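PDB 6Q78: GH26C from Muricauda sp. MAR_2010_75, which probably hydrolyses internal beta-1,4-mannosidic bonds in mannans, as an endo-acting mannanase of glycoside hydrolase family 26. Local coordinates for residues Ser100-Lys103 / Lys104-Ser108; Glu137-Ile140 / Arg141-Leu145; Ser172-Gln176 / Phe177-Asn181; Ile246-Trp249 / Gln250-Thr254; Met296-Tyr299 / Gly300-Asn303. All coordinates share one frame; numbering follows the deposited sequence.

Contact 1 (Ser100-Lys103 / Lys104-Ser108)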
loop_
_atom_site.group_PDB
_atom_site.type_symbol
_atom_site.label_atom_id
_atom_site.label_comp_id
_atom_site.label_asym_id
_atom_site.label_seq_id
_atom_site.Cartn_x
_atom_site.Cartn_y
_atom_site.Cartn_z
ATOM N N SER A 100 11.492 -15.079 3.130
ATOM C CA SER A 100 10.087 -14.692 3.080
ATOM C C SER A 100 9.227 -15.916 2.783
ATOM O O SER A 100 9.660 -16.856 2.093
ATOM C CB SER A 100 9.881 -13.645 1.966
ATOM O OG SER A 100 10.045 -14.191 0.650
ATOM N N ASP A 101 7.992 -15.926 3.310
ATOM C CA ASP A 101 7.120 -17.057 3.012
ATOM C C ASP A 101 6.907 -17.212 1.513
ATOM O O ASP A 101 6.842 -18.335 1.016
ATOM C CB ASP A 101 5.774 -16.934 3.729
ATOM C CG ASP A 101 5.868 -17.195 5.217
ATOM O OD1 ASP A 101 6.911 -17.702 5.683
ATOM O OD2 ASP A 101 4.873 -16.935 5.939
ATOM N N ILE A 102 6.797 -16.110 0.762
ATOM C CA ILE A 102 6.603 -16.261 -0.676
ATOM C C ILE A 102 7.801 -16.947 -1.316
ATOM O O ILE A 102 7.630 -17.744 -2.243
ATOM C CB ILE A 102 6.219 -14.918 -1.324
ATOM C CG1 ILE A 102 4.733 -14.662 -1.046
ATOM C CG2 ILE A 102 6.446 -14.903 -2.843
ATOM C CD1 ILE A 102 4.265 -13.264 -1.471
ATOM N N LYS A 103 9.015 -16.694 -0.814
ATOM C CA LYS A 103 10.185 -17.417 -1.340
ATOM C C LYS A 103 10.224 -18.869 -0.864
ATOM O O LYS A 103 10.604 -19.763 -1.632
ATOM C CB LYS A 103 11.473 -16.691 -0.951
ATOM C CG LYS A 103 12.743 -17.379 -1.474
ATOM C CD LYS A 103 13.943 -16.483 -1.229
ATOM C CE LYS A 103 15.218 -17.271 -1.306
ATOM N NZ LYS A 103 15.473 -17.710 -2.677
ATOM N N LYS A 104 9.816 -19.145 0.386
ATOM C CA LYS A 104 9.691 -20.549 0.796
ATOM C C LYS A 104 8.777 -21.304 -0.154
ATOM O O LYS A 104 9.005 -22.484 -0.449
ATOM C CB LYS A 104 9.104 -20.671 2.213
ATOM C CG LYS A 104 9.908 -20.036 3.380
ATOM C CD LYS A 104 9.219 -20.395 4.699
ATOM C CE LYS A 104 9.914 -19.846 5.920
ATOM N NZ LYS A 104 9.622 -18.384 6.125
ATOM N N MET A 105 7.695 -20.658 -0.582
ATOM C CA MET A 105 6.652 -21.284 -1.385
ATOM C C MET A 105 7.061 -21.407 -2.845
ATOM O O MET A 105 6.950 -22.497 -3.435
ATOM C CB MET A 105 5.389 -20.405 -1.269
ATOM C CG MET A 105 4.130 -20.973 -1.958
ATOM S SD MET A 105 3.571 -22.565 -1.240
ATOM C CE MET A 105 3.962 -23.721 -2.586
ATOM N N THR A 106 7.533 -20.299 -3.451
ATOM C CA THR A 106 7.713 -20.196 -4.900
ATOM C C THR A 106 9.164 -20.263 -5.351
ATOM O O THR A 106 9.403 -20.459 -6.555
ATOM C CB THR A 106 7.156 -18.869 -5.447
ATOM O OG1 THR A 106 8.041 -17.774 -5.099
ATOM C CG2 THR A 106 5.752 -18.596 -4.945
ATOM N N GLY A 107 10.114 -20.081 -4.442
ATOM C CA GLY A 107 11.515 -19.938 -4.803
ATOM C C GLY A 107 11.940 -18.520 -5.103
ATOM O O GLY A 107 13.167 -18.258 -5.161
ATOM N N SER A 108 10.982 -17.595 -5.283
ATOM C CA SER A 108 11.273 -16.186 -5.514
ATOM C C SER A 108 10.753 -15.349 -4.361
ATOM O O SER A 108 9.701 -15.643 -3.811
ATOM C CB SER A 108 10.594 -15.719 -6.800
ATOM O OG SER A 108 10.825 -14.324 -6.992
HETATM O O HOH W 1 15.195 -16.604 -5.127
#

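Contact 2 (Glu137-Ile140 / Arg141-Leu145)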
loop_
_atom_site.group_PDB
_atom_site.type_symbol
_atom_site.label_atom_id
_atom_site.label_comp_id
_atom_site.label_asym_id
_atom_site.label_seq_id
_atom_site.Cartn_x
_atom_site.Cartn_y
_atom_site.Cartn_z
ATOM N N GLU A 137 11.598 0.321 14.076
ATOM C CA GLU A 137 11.924 1.279 13.018
ATOM C C GLU A 137 13.182 0.849 12.279
ATOM O O GLU A 137 13.228 0.866 11.035
ATOM C CB GLU A 137 12.138 2.648 13.667
ATOM C CG GLU A 137 12.730 3.660 12.706
ATOM C CD GLU A 137 12.881 5.024 13.345
ATOM O OE1 GLU A 137 12.060 5.357 14.216
ATOM O OE2 GLU A 137 13.803 5.788 12.963
ATOM N N ASN A 138 14.198 0.427 13.019
ATOM C CA ASN A 138 15.460 0.049 12.389
ATOM C C ASN A 138 15.332 -1.239 11.598
ATOM O O ASN A 138 15.966 -1.390 10.532
ATOM C CB ASN A 138 16.509 -0.127 13.472
ATOM C CG ASN A 138 17.870 -0.280 12.919
ATOM O OD1 ASN A 138 18.470 0.691 12.455
ATOM N ND2 ASN A 138 18.391 -1.501 12.969
ATOM N N GLN A 139 14.538 -2.188 12.103
ATOM C CA GLN A 139 14.285 -3.396 11.327
ATOM C C GLN A 139 13.498 -3.091 10.046
ATOM O O GLN A 139 13.803 -3.648 8.975
ATOM C CB GLN A 139 13.533 -4.427 12.173
ATOM C CG GLN A 139 13.402 -5.763 11.344
ATOM C CD GLN A 139 14.781 -6.357 11.000
ATOM O OE1 GLN A 139 15.215 -6.419 9.814
ATOM N NE2 GLN A 139 15.484 -6.776 12.028
ATOM N N ILE A 140 12.499 -2.196 10.119
ATOM C CA ILE A 140 11.795 -1.761 8.913
ATOM C C ILE A 140 12.775 -1.143 7.935
ATOM O O ILE A 140 12.786 -1.469 6.731
ATOM C CB ILE A 140 10.667 -0.778 9.279
ATOM C CG1 ILE A 140 9.571 -1.512 10.036
ATOM C CG2 ILE A 140 10.102 -0.154 7.982
ATOM C CD1 ILE A 140 8.638 -0.556 10.839
ATOM N N ARG A 141 13.621 -0.250 8.433
ATOM C CA ARG A 141 14.587 0.415 7.543
ATOM C C ARG A 141 15.504 -0.611 6.855
ATOM O O ARG A 141 15.691 -0.575 5.620
ATOM C CB ARG A 141 15.418 1.411 8.364
ATOM C CG ARG A 141 16.390 2.234 7.524
ATOM C CD ARG A 141 16.892 3.485 8.313
ATOM N NE ARG A 141 17.791 4.268 7.459
ATOM C CZ ARG A 141 19.057 3.902 7.257
ATOM N NH1 ARG A 141 19.522 2.797 7.839
ATOM N NH2 ARG A 141 19.866 4.615 6.475
ATOM N N ASP A 142 16.004 -1.596 7.614
ATOM C CA ASP A 142 16.852 -2.630 7.015
ATOM C C ASP A 142 16.089 -3.447 5.961
ATOM O O ASP A 142 16.643 -3.752 4.895
ATOM C CB ASP A 142 17.351 -3.566 8.096
ATOM C CG ASP A 142 18.456 -2.947 8.957
ATOM O OD1 ASP A 142 18.950 -1.825 8.643
ATOM O OD2 ASP A 142 18.829 -3.592 9.948
ATOM N N ASP A 143 14.819 -3.781 6.219
ATOM C CA ASP A 143 14.056 -4.578 5.249
ATOM C C ASP A 143 13.755 -3.766 3.991
ATOM O O ASP A 143 13.815 -4.306 2.871
ATOM C CB ASP A 143 12.740 -5.058 5.886
ATOM C CG ASP A 143 12.930 -6.165 6.909
ATOM O OD1 ASP A 143 11.913 -6.521 7.603
ATOM O OD2 ASP A 143 14.055 -6.666 7.051
ATOM N N VAL A 144 13.473 -2.462 4.148
ATOM C CA VAL A 144 13.207 -1.597 2.997
ATOM C C VAL A 144 14.463 -1.432 2.135
ATOM O O VAL A 144 14.385 -1.455 0.890
ATOM C CB VAL A 144 12.649 -0.253 3.500
ATOM C CG1 VAL A 144 12.680 0.856 2.407
ATOM C CG2 VAL A 144 11.201 -0.460 3.966
ATOM N N LEU A 145 15.623 -1.232 2.773
ATOM C CA LEU A 145 16.855 -1.102 2.000
ATOM C C LEU A 145 17.193 -2.405 1.302
ATOM O O LEU A 145 17.634 -2.386 0.132
ATOM C CB LEU A 145 18.028 -0.652 2.878
ATOM C CG LEU A 145 17.874 0.700 3.568
ATOM C CD1 LEU A 145 19.128 0.952 4.451
ATOM C CD2 LEU A 145 17.737 1.808 2.534
HETATM O O HOH W 2 18.639 0.665 9.504
#

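Contact 3 (Ser172-Gln176 / Phe177-Asn181)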
loop_
_atom_site.group_PDB
_atom_site.type_symbol
_atom_site.label_atom_id
_atom_site.label_comp_id
_atom_site.label_asym_id
_atom_site.label_seq_id
_atom_site.Cartn_x
_atom_site.Cartn_y
_atom_site.Cartn_z
ATOM N N SER A 172 -12.940 1.123 17.752
ATOM C CA SER A 172 -13.604 0.326 18.795
ATOM C C SER A 172 -12.853 0.375 20.117
ATOM O O SER A 172 -13.434 0.062 21.170
ATOM C CB SER A 172 -13.687 -1.135 18.349
ATOM O OG SER A 172 -12.387 -1.689 18.211
ATOM N N GLU A 173 -11.573 0.741 20.081
ATOM C CA GLU A 173 -10.718 0.771 21.258
ATOM C C GLU A 173 -10.573 2.155 21.865
ATOM O O GLU A 173 -9.982 2.274 22.941
ATOM C CB GLU A 173 -9.310 0.232 20.909
ATOM C CG GLU A 173 -9.329 -1.182 20.334
ATOM C CD GLU A 173 -7.975 -1.618 19.771
ATOM O OE1 GLU A 173 -7.024 -0.807 19.752
ATOM O OE2 GLU A 173 -7.867 -2.784 19.344
ATOM N N MET A 174 -11.056 3.210 21.217
ATOM C CA MET A 174 -10.883 4.538 21.791
ATOM C C MET A 174 -12.201 5.067 22.359
ATOM O O MET A 174 -13.252 4.433 22.246
ATOM C CB MET A 174 -10.253 5.496 20.779
ATOM C CG MET A 174 -11.129 5.760 19.606
ATOM S SD MET A 174 -10.280 6.718 18.312
ATOM C CE MET A 174 -9.353 5.523 17.591
ATOM N N THR A 175 -12.147 6.246 22.982
ATOM C CA THR A 175 -13.358 6.831 23.537
ATOM C C THR A 175 -14.187 7.500 22.445
ATOM O O THR A 175 -13.707 7.766 21.335
ATOM C CB THR A 175 -13.028 7.878 24.603
ATOM O OG1 THR A 175 -12.457 9.033 23.988
ATOM C CG2 THR A 175 -12.007 7.315 25.584
ATOM N N GLN A 176 -15.452 7.761 22.776
ATOM C CA GLN A 176 -16.317 8.487 21.854
ATOM C C GLN A 176 -15.732 9.853 21.516
ATOM O O GLN A 176 -15.750 10.273 20.346
ATOM C CB GLN A 176 -17.720 8.640 22.451
ATOM C CG GLN A 176 -18.677 9.340 21.505
ATOM C CD GLN A 176 -20.022 9.639 22.144
ATOM O OE1 GLN A 176 -20.542 10.751 22.039
ATOM N NE2 GLN A 176 -20.588 8.649 22.818
ATOM N N PHE A 177 -15.201 10.561 22.521
ATOM C CA PHE A 177 -14.610 11.863 22.238
ATOM C C PHE A 177 -13.449 11.737 21.258
ATOM O O PHE A 177 -13.313 12.544 20.331
ATOM C CB PHE A 177 -14.144 12.552 23.519
ATOM C CG PHE A 177 -13.329 13.791 23.258
ATOM C CD1 PHE A 177 -13.949 15.028 23.119
ATOM C CD2 PHE A 177 -11.955 13.715 23.135
ATOM C CE1 PHE A 177 -13.202 16.159 22.855
ATOM C CE2 PHE A 177 -11.209 14.858 22.870
ATOM C CZ PHE A 177 -11.836 16.070 22.734
ATOM N N GLN A 178 -12.586 10.746 21.452
ATOM C CA GLN A 178 -11.449 10.598 20.541
ATOM C C GLN A 178 -11.912 10.297 19.114
ATOM O O GLN A 178 -11.438 10.910 18.150
ATOM C CB GLN A 178 -10.523 9.505 21.069
ATOM C CG GLN A 178 -9.785 9.969 22.304
ATOM C CD GLN A 178 -9.233 8.852 23.147
ATOM O OE1 GLN A 178 -9.412 7.683 22.845
ATOM N NE2 GLN A 178 -8.551 9.220 24.233
ATOM N N ARG A 179 -12.819 9.326 18.963
ATOM C CA ARG A 179 -13.361 8.987 17.648
ATOM C C ARG A 179 -13.867 10.227 16.924
ATOM O O ARG A 179 -13.589 10.429 15.735
ATOM C CB ARG A 179 -14.569 8.062 17.831
ATOM C CG ARG A 179 -14.253 6.692 18.333
ATOM C CD ARG A 179 -15.417 5.740 18.062
ATOM N NE ARG A 179 -16.546 5.931 18.940
ATOM C CZ ARG A 179 -16.711 5.277 20.083
ATOM N NH1 ARG A 179 -15.805 4.390 20.497
ATOM N NH2 ARG A 179 -17.784 5.519 20.808
ATOM N N GLU A 180 -14.645 11.046 17.626
ATOM C CA GLU A 180 -15.364 12.142 16.997
ATOM C C GLU A 180 -14.492 13.363 16.755
ATOM O O GLU A 180 -14.872 14.230 15.965
ATOM C CB GLU A 180 -16.615 12.481 17.816
ATOM C CG GLU A 180 -17.629 11.342 17.741
ATOM C CD GLU A 180 -18.912 11.607 18.515
ATOM O OE1 GLU A 180 -19.080 12.720 19.069
ATOM O OE2 GLU A 180 -19.753 10.680 18.571
ATOM N N ASN A 181 -13.319 13.438 17.372
ATOM C CA ASN A 181 -12.523 14.653 17.283
ATOM C C ASN A 181 -11.081 14.457 16.840
ATOM O O ASN A 181 -10.400 15.457 16.597
ATOM C CB ASN A 181 -12.519 15.389 18.630
ATOM C CG ASN A 181 -13.892 15.891 19.001
ATOM O OD1 ASN A 181 -14.292 16.969 18.575
ATOM N ND2 ASN A 181 -14.652 15.084 19.753
#

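Contact 4 (Ile246-Trp249 / Gln250-Thr254)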
loop_
_atom_site.group_PDB
_atom_site.type_symbol
_atom_site.label_atom_id
_atom_site.label_comp_id
_atom_site.label_asym_id
_atom_site.label_seq_id
_atom_site.Cartn_x
_atom_site.Cartn_y
_atom_site.Cartn_z
ATOM N N ILE A 246 -10.506 15.718 2.729
ATOM C CA ILE A 246 -9.754 16.261 1.604
ATOM C C ILE A 246 -8.755 17.305 2.080
ATOM O O ILE A 246 -7.604 17.349 1.610
ATOM C CB ILE A 246 -10.736 16.823 0.559
ATOM C CG1 ILE A 246 -11.470 15.669 -0.141
ATOM C CG2 ILE A 246 -10.006 17.683 -0.479
ATOM C CD1 ILE A 246 -12.531 16.182 -1.125
ATOM N N GLN A 247 -9.161 18.150 3.039
ATOM C CA GLN A 247 -8.233 19.135 3.594
ATOM C C GLN A 247 -7.046 18.450 4.252
ATOM O O GLN A 247 -5.905 18.903 4.126
ATOM C CB GLN A 247 -8.961 20.006 4.619
ATOM C CG GLN A 247 -8.091 21.101 5.206
ATOM C CD GLN A 247 -8.767 21.880 6.335
ATOM O OE1 GLN A 247 -9.924 21.635 6.680
ATOM N NE2 GLN A 247 -8.044 22.846 6.890
ATOM N N LEU A 248 -7.299 17.372 4.995
ATOM C CA LEU A 248 -6.206 16.629 5.615
ATOM C C LEU A 248 -5.252 16.074 4.559
ATOM O O LEU A 248 -4.023 16.231 4.669
ATOM C CB LEU A 248 -6.780 15.482 6.447
ATOM C CG LEU A 248 -5.740 14.488 6.971
ATOM C CD1 LEU A 248 -4.705 15.144 7.910
ATOM C CD2 LEU A 248 -6.432 13.311 7.669
ATOM N N TRP A 249 -5.804 15.486 3.495
ATOM C CA TRP A 249 -4.956 14.925 2.447
ATOM C C TRP A 249 -4.109 16.006 1.781
ATOM O O TRP A 249 -2.905 15.819 1.562
ATOM C CB TRP A 249 -5.815 14.215 1.406
ATOM C CG TRP A 249 -5.557 12.730 1.352
ATOM C CD1 TRP A 249 -6.144 11.786 2.139
ATOM C CD2 TRP A 249 -4.623 12.018 0.509
ATOM N NE1 TRP A 249 -5.665 10.536 1.826
ATOM C CE2 TRP A 249 -4.732 10.651 0.834
ATOM C CE3 TRP A 249 -3.742 12.400 -0.532
ATOM C CZ2 TRP A 249 -3.980 9.678 0.180
ATOM C CZ3 TRP A 249 -3.005 11.449 -1.136
ATOM C CH2 TRP A 249 -3.143 10.108 -0.805
ATOM N N GLN A 250 -4.733 17.137 1.419
ATOM C CA GLN A 250 -3.992 18.171 0.702
ATOM C C GLN A 250 -2.935 18.801 1.598
ATOM O O GLN A 250 -1.810 19.067 1.149
ATOM C CB GLN A 250 -4.942 19.216 0.123
ATOM C CG GLN A 250 -5.881 18.607 -0.919
ATOM C CD GLN A 250 -6.832 19.630 -1.487
ATOM O OE1 GLN A 250 -7.001 20.717 -0.934
ATOM N NE2 GLN A 250 -7.486 19.276 -2.597
ATOM N N PHE A 251 -3.279 19.061 2.863
ATOM C CA PHE A 251 -2.280 19.570 3.787
ATOM C C PHE A 251 -1.113 18.603 3.894
ATOM O O PHE A 251 0.062 19.024 3.868
ATOM C CB PHE A 251 -2.860 19.796 5.182
ATOM C CG PHE A 251 -1.811 20.144 6.164
ATOM C CD1 PHE A 251 -1.361 21.454 6.258
ATOM C CD2 PHE A 251 -1.242 19.164 6.959
ATOM C CE1 PHE A 251 -0.339 21.768 7.127
ATOM C CE2 PHE A 251 -0.215 19.472 7.824
ATOM C CZ PHE A 251 0.236 20.768 7.911
ATOM N N THR A 252 -1.406 17.305 3.982
ATOM C CA THR A 252 -0.355 16.316 4.210
ATOM C C THR A 252 0.581 16.230 3.016
ATOM O O THR A 252 1.813 16.211 3.176
ATOM C CB THR A 252 -1.002 14.959 4.489
ATOM O OG1 THR A 252 -1.781 15.074 5.685
ATOM C CG2 THR A 252 0.034 13.891 4.714
ATOM N N VAL A 253 0.015 16.142 1.809
ATOM C CA VAL A 253 0.885 16.072 0.629
ATOM C C VAL A 253 1.767 17.311 0.530
ATOM O O VAL A 253 2.981 17.220 0.285
ATOM C CB VAL A 253 0.030 15.877 -0.629
ATOM C CG1 VAL A 253 0.883 16.038 -1.892
ATOM C CG2 VAL A 253 -0.597 14.492 -0.577
ATOM N N THR A 254 1.164 18.500 0.682
ATOM C CA THR A 254 1.928 19.725 0.518
ATOM C C THR A 254 2.986 19.872 1.598
ATOM O O THR A 254 4.101 20.335 1.323
ATOM C CB THR A 254 0.948 20.894 0.498
ATOM O OG1 THR A 254 0.089 20.756 -0.652
ATOM C CG2 THR A 254 1.661 22.243 0.439
#

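Contact 5 (Met296-Tyr299 / Gly300-Asn303)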
loop_
_atom_site.group_PDB
_atom_site.type_symbol
_atom_site.label_atom_id
_atom_site.label_comp_id
_atom_site.label_asym_id
_atom_site.label_seq_id
_atom_site.Cartn_x
_atom_site.Cartn_y
_atom_site.Cartn_z
ATOM N N MET A 296 -7.476 0.481 -4.081
ATOM C CA MET A 296 -8.562 0.065 -3.200
ATOM C C MET A 296 -8.090 -1.175 -2.457
ATOM O O MET A 296 -7.229 -1.920 -2.949
ATOM C CB MET A 296 -9.863 -0.258 -3.952
ATOM C CG MET A 296 -9.697 -1.498 -4.840
ATOM S SD MET A 296 -11.248 -1.977 -5.639
ATOM C CE MET A 296 -12.308 -2.310 -4.189
ATOM N N ASP A 297 -8.642 -1.369 -1.265
ATOM C CA ASP A 297 -8.457 -2.593 -0.498
ATOM C C ASP A 297 -9.708 -3.458 -0.640
ATOM O O ASP A 297 -10.840 -2.955 -0.633
ATOM C CB ASP A 297 -8.200 -2.290 0.978
ATOM C CG ASP A 297 -6.905 -1.522 1.188
ATOM O OD1 ASP A 297 -6.166 -1.378 0.203
ATOM O OD2 ASP A 297 -6.622 -1.119 2.328
ATOM N N ASN A 298 -9.517 -4.767 -0.780
ATOM C CA ASN A 298 -10.689 -5.636 -0.889
ATOM C C ASN A 298 -10.399 -7.012 -0.305
ATOM O O ASN A 298 -9.767 -7.853 -0.967
ATOM C CB ASN A 298 -11.160 -5.737 -2.326
ATOM C CG ASN A 298 -12.612 -6.204 -2.432
ATOM O OD1 ASN A 298 -13.177 -6.706 -1.452
ATOM N ND2 ASN A 298 -13.235 -6.022 -3.622
ATOM N N TYR A 299 -10.912 -7.249 0.900
ATOM C CA TYR A 299 -11.026 -8.596 1.445
ATOM C C TYR A 299 -12.464 -9.100 1.391
ATOM O O TYR A 299 -12.685 -10.291 1.156
ATOM C CB TYR A 299 -10.609 -8.601 2.923
ATOM C CG TYR A 299 -9.187 -8.099 3.163
ATOM C CD1 TYR A 299 -8.918 -6.733 3.321
ATOM C CD2 TYR A 299 -8.114 -8.993 3.167
ATOM C CE1 TYR A 299 -7.605 -6.295 3.570
ATOM C CE2 TYR A 299 -6.831 -8.562 3.353
ATOM C CZ TYR A 299 -6.591 -7.222 3.575
ATOM O OH TYR A 299 -5.277 -6.797 3.790
ATOM N N GLY A 300 -13.438 -8.211 1.569
ATOM C CA GLY A 300 -14.811 -8.660 1.749
ATOM C C GLY A 300 -15.385 -9.410 0.558
ATOM O O GLY A 300 -16.115 -10.392 0.736
ATOM N N ASP A 301 -15.053 -8.972 -0.674
ATOM C CA ASP A 301 -15.640 -9.656 -1.820
ATOM C C ASP A 301 -15.015 -11.017 -2.068
ATOM O O ASP A 301 -15.600 -11.818 -2.814
ATOM C CB ASP A 301 -15.575 -8.778 -3.061
ATOM C CG ASP A 301 -16.453 -7.542 -2.939
ATOM O OD1 ASP A 301 -17.550 -7.639 -2.336
ATOM O OD2 ASP A 301 -16.032 -6.474 -3.441
ATOM N N PHE A 302 -13.916 -11.319 -1.386
ATOM C CA PHE A 302 -13.242 -12.605 -1.475
ATOM C C PHE A 302 -13.527 -13.520 -0.289
ATOM O O PHE A 302 -13.082 -14.672 -0.286
ATOM C CB PHE A 302 -11.733 -12.402 -1.640
ATOM C CG PHE A 302 -11.346 -11.708 -2.923
ATOM C CD1 PHE A 302 -11.550 -12.326 -4.151
ATOM C CD2 PHE A 302 -10.796 -10.434 -2.905
ATOM C CE1 PHE A 302 -11.210 -11.696 -5.332
ATOM C CE2 PHE A 302 -10.445 -9.801 -4.098
ATOM C CZ PHE A 302 -10.647 -10.450 -5.315
ATOM N N ASN A 303 -14.303 -13.068 0.696
ATOM C CA ASN A 303 -14.451 -13.828 1.939
ATOM C C ASN A 303 -15.602 -14.824 1.804
ATOM O O ASN A 303 -16.723 -14.619 2.285
ATOM C CB ASN A 303 -14.647 -12.894 3.129
ATOM C CG ASN A 303 -14.487 -13.629 4.458
ATOM O OD1 ASN A 303 -14.514 -14.851 4.494
ATOM N ND2 ASN A 303 -14.299 -12.882 5.544
#

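Contact 1 (Ser100-Lys103 / Lys104-Ser108)
Lys104 and Asp101 form a salt bridge one turn apart: NZ of Lys104 meets OD1 of Asp101 at 2.8 Å, nearly along the C-O axis. The two side chains lie side by side, and a bend at the last torsion of Lys104 (chi4 78°) turns its ammonium onto the carboxylate. That ammonium also bonds the backbone oxygens of Asn96 and Asp99, while Asp101 OD2 takes bonds from Tyr93 N and Asn375 ND2. A methionine in place of Lys104 would probably leave Asp101 OD1 without its opposite charge and both carbonyls without this donor. Ser100 is the N-cap, its OG accepting from Lys103 N at 3.1 Å and bonding Asp109 as well. The helix it starts, 101-106, connects strands 81-86 and 112-116 along the chain in a beta-alpha-beta unit of the TIM barrel. At the other end Ile102 O is gripped from opposite faces by Thr106 N (2.8 Å) and Thr106 OG1 (2.9 Å). The same hydroxyl oxygen accepts from Ser108 N at 3.0 Å, an ST turn. Gly107, with positive phi, ends the helix; a water joins its O to Lys103 NZ. Beyond, Met105 reaches away to pack on Ala390, Phe393 and Met394 of helix 390-397.

Contact 2 (Glu137-Ile140 / Arg141-Leu145)
Ile140 and Val144, one turn apart, form the close-packed face of this stretch of helix. The backbone bond from Val144 N to Ile140 O is 2.9 Å long and nearly straight (161° at the hydrogen), and CG2 of Val144 rests 3.3 Å from that same Ile140 O. The two side chains slant across each other, CG2 of Ile140 meeting CG2 of Val144 at 4.2 Å, and both go on to touch Ser115 of strand 112-116 and Phe156 of strand 153-157. On another side the contact is looser and runs through water. The side chains of Asn138 and Asp142 do not meet directly: ND2 of Asn138 stays 3.7 Å from OD2 of Asp142, with the amide and carboxylate planes 71° apart. A single water fills the role of linker, donating to Asn138 OD1 (3.0 Å) and to Asp142 OD1 (2.7 Å) while accepting from Arg141 NH1 (2.8 Å). It sits in the guanidinium plane, at the edge; Leu145 CD1 lies over one face of the group. Arg141, extended from CG to NE with CG anti to the backbone N (chi1 -176°), sends NH2 on to Ser209 O beyond helix 193-208. Helix 132-150, with Ile140 and Val144 against the sheet, is an outer helix of the TIM barrel, the connection of the beta-alpha-beta unit between strands 112-116 and 153-157.

Contact 3 (Ser172-Gln176 / Phe177-Asn181)
Thr175 is extended (psi 164°) and Gln176 turns at once into helical angles, so the chain enters helix 176-186 abruptly, with Arg179 N bonding Thr175 O at 3.0 Å and Glu180 N bonding Gln176 O. Thr175 and Gln178 close a capping box over this first turn. OG1 of Thr175, placed between the backbone N and the carbonyl carbon (chi1 70°), accepts from Gln178 N at 3.1 Å. In return OE1 of Gln178 takes Thr175 N, also at 3.1 Å; the bond is straight at its hydrogen (169°), but the donor stands well above the amide plane. Arg179 folds back at chi3 over the start of the helix: its CG meets CG of Met174 at 3.5 Å, and its NH1 bonds Thr171 O. Met174 itself turns inward onto Glu162 and Trp234. Gln176 and Glu180 cross outside, CG of Gln176 lying 3.4 Å from OE2 of Glu180. Over one face of the Arg179 guanidinium, offset toward its rim, sits Gln176 CA, 3.5 Å from NH2.

Contact 4 (Ile246-Trp249 / Gln250-Thr254)
Thr252 holds OG1 beside its own backbone N (chi1 -62°), which swings the hydroxyl back one turn to Leu248 O at 2.7 Å. Thr252 N reaches the same carbonyl oxygen at 2.9 Å from the opposite face of its plane, so two donors grip it, and CD1 of Leu248 runs alongside the hydroxyl. OG1 is further hydrogen-bonded to Tyr196 OH. Gln250 is extended beyond CG, laying its CG 3.3 Å from Ile246 O and its amide next to CG2 of Ile246, 3.7 Å from NE2. That nitrogen bonds Pro286 O; an alanine here would probably leave the proline carbonyl without this donor and uncover the flank of Ile246. Trp249 departs from a staggered first torsion (chi1 -115°), and the six-membered ring of its indole slants across Val253, CE3 to CG2 at 3.8 Å. The backbone bond from Val253 N to Trp249 O runs beside this pair and is nearly straight (172° at the hydrogen). Helix 242-259, an outer helix of the TIM barrel, thus packs in several directions: Leu248 fits against Leu183 and Ile186 of helix 176-186, Phe251 lies on Tyr196 and Lys197 of helix 193-208, where Thr252 also touches Leu200, and Trp249 touches Pro286 in the loop between helix 278-281 and strand 293-298.

Contact 5 (Met296-Tyr299 / Gly300-Asn303)
Asn298 and Asp301 cross at about a right angle, amide and carboxylate planes 71° apart, and are tied by two bonds. ND2 of Asn298, its partner close to the amide plane, donates to OD2 of Asp301 at 2.8 Å, meeting it on the anti side. OD1 of Asn298 accepts from Asp301 N at 3.0 Å and also from Asn273 ND2. With CG anti to the backbone N (chi1 -160°), the amide reaches forward past the strand end to the first turn of the 3-10 segment 300-302. That turn is closed by Phe302 N bonding Tyr299 O at 3.0 Å, the donor well above the carbonyl plane. The Phe302 ring comes back edge-on: CD2 lies 3.4 Å from Asn298 O, which is in the ring plane and also bonded to Thr336 OG1, while the ring packs on Leu356 and Ala359 of helix 351-361. Tyr299 points elsewhere, its OH bonded to Glu335 and its ring meeting Phe339; a bound Tris molecule lies about 4 Å from this side chain. Strand 293-298 leads here to the C-terminal rim of the TIM barrel, the rim where such glycosidases keep their active site. Asp301 is buried but carries salt bridges to Arg312 and Lys316 besides the amide, so its negative charge is probably well compensated, and Asn298, donor and acceptor at once, probably helps hold the chain as it turns from strand 293-298 into the 3-10 segment.

Overall arrangement
The five contacts follow one another along the chain and none touches another; all belong to one TIM barrel. Contacts 1, 2 and 4 lie on helices outside the barrel, with contact 4 across the molecule from contact 1 (centres about 38 Å apart). Contact 3 starts helix 176-186, on which Leu248 of contact 4 packs, and their nearest atoms are about 10 Å apart. Contact 2 comes within about 9 Å of contact 1, nearest atoms, the two sharing strand 112-116 as a neighbour. Contact 5, at a strand end, is the one beside the bound Tris; its centre lies 28 Å from that of contact 2, on the opposite side of the chain's centre, and 26 Å from that of contact 3.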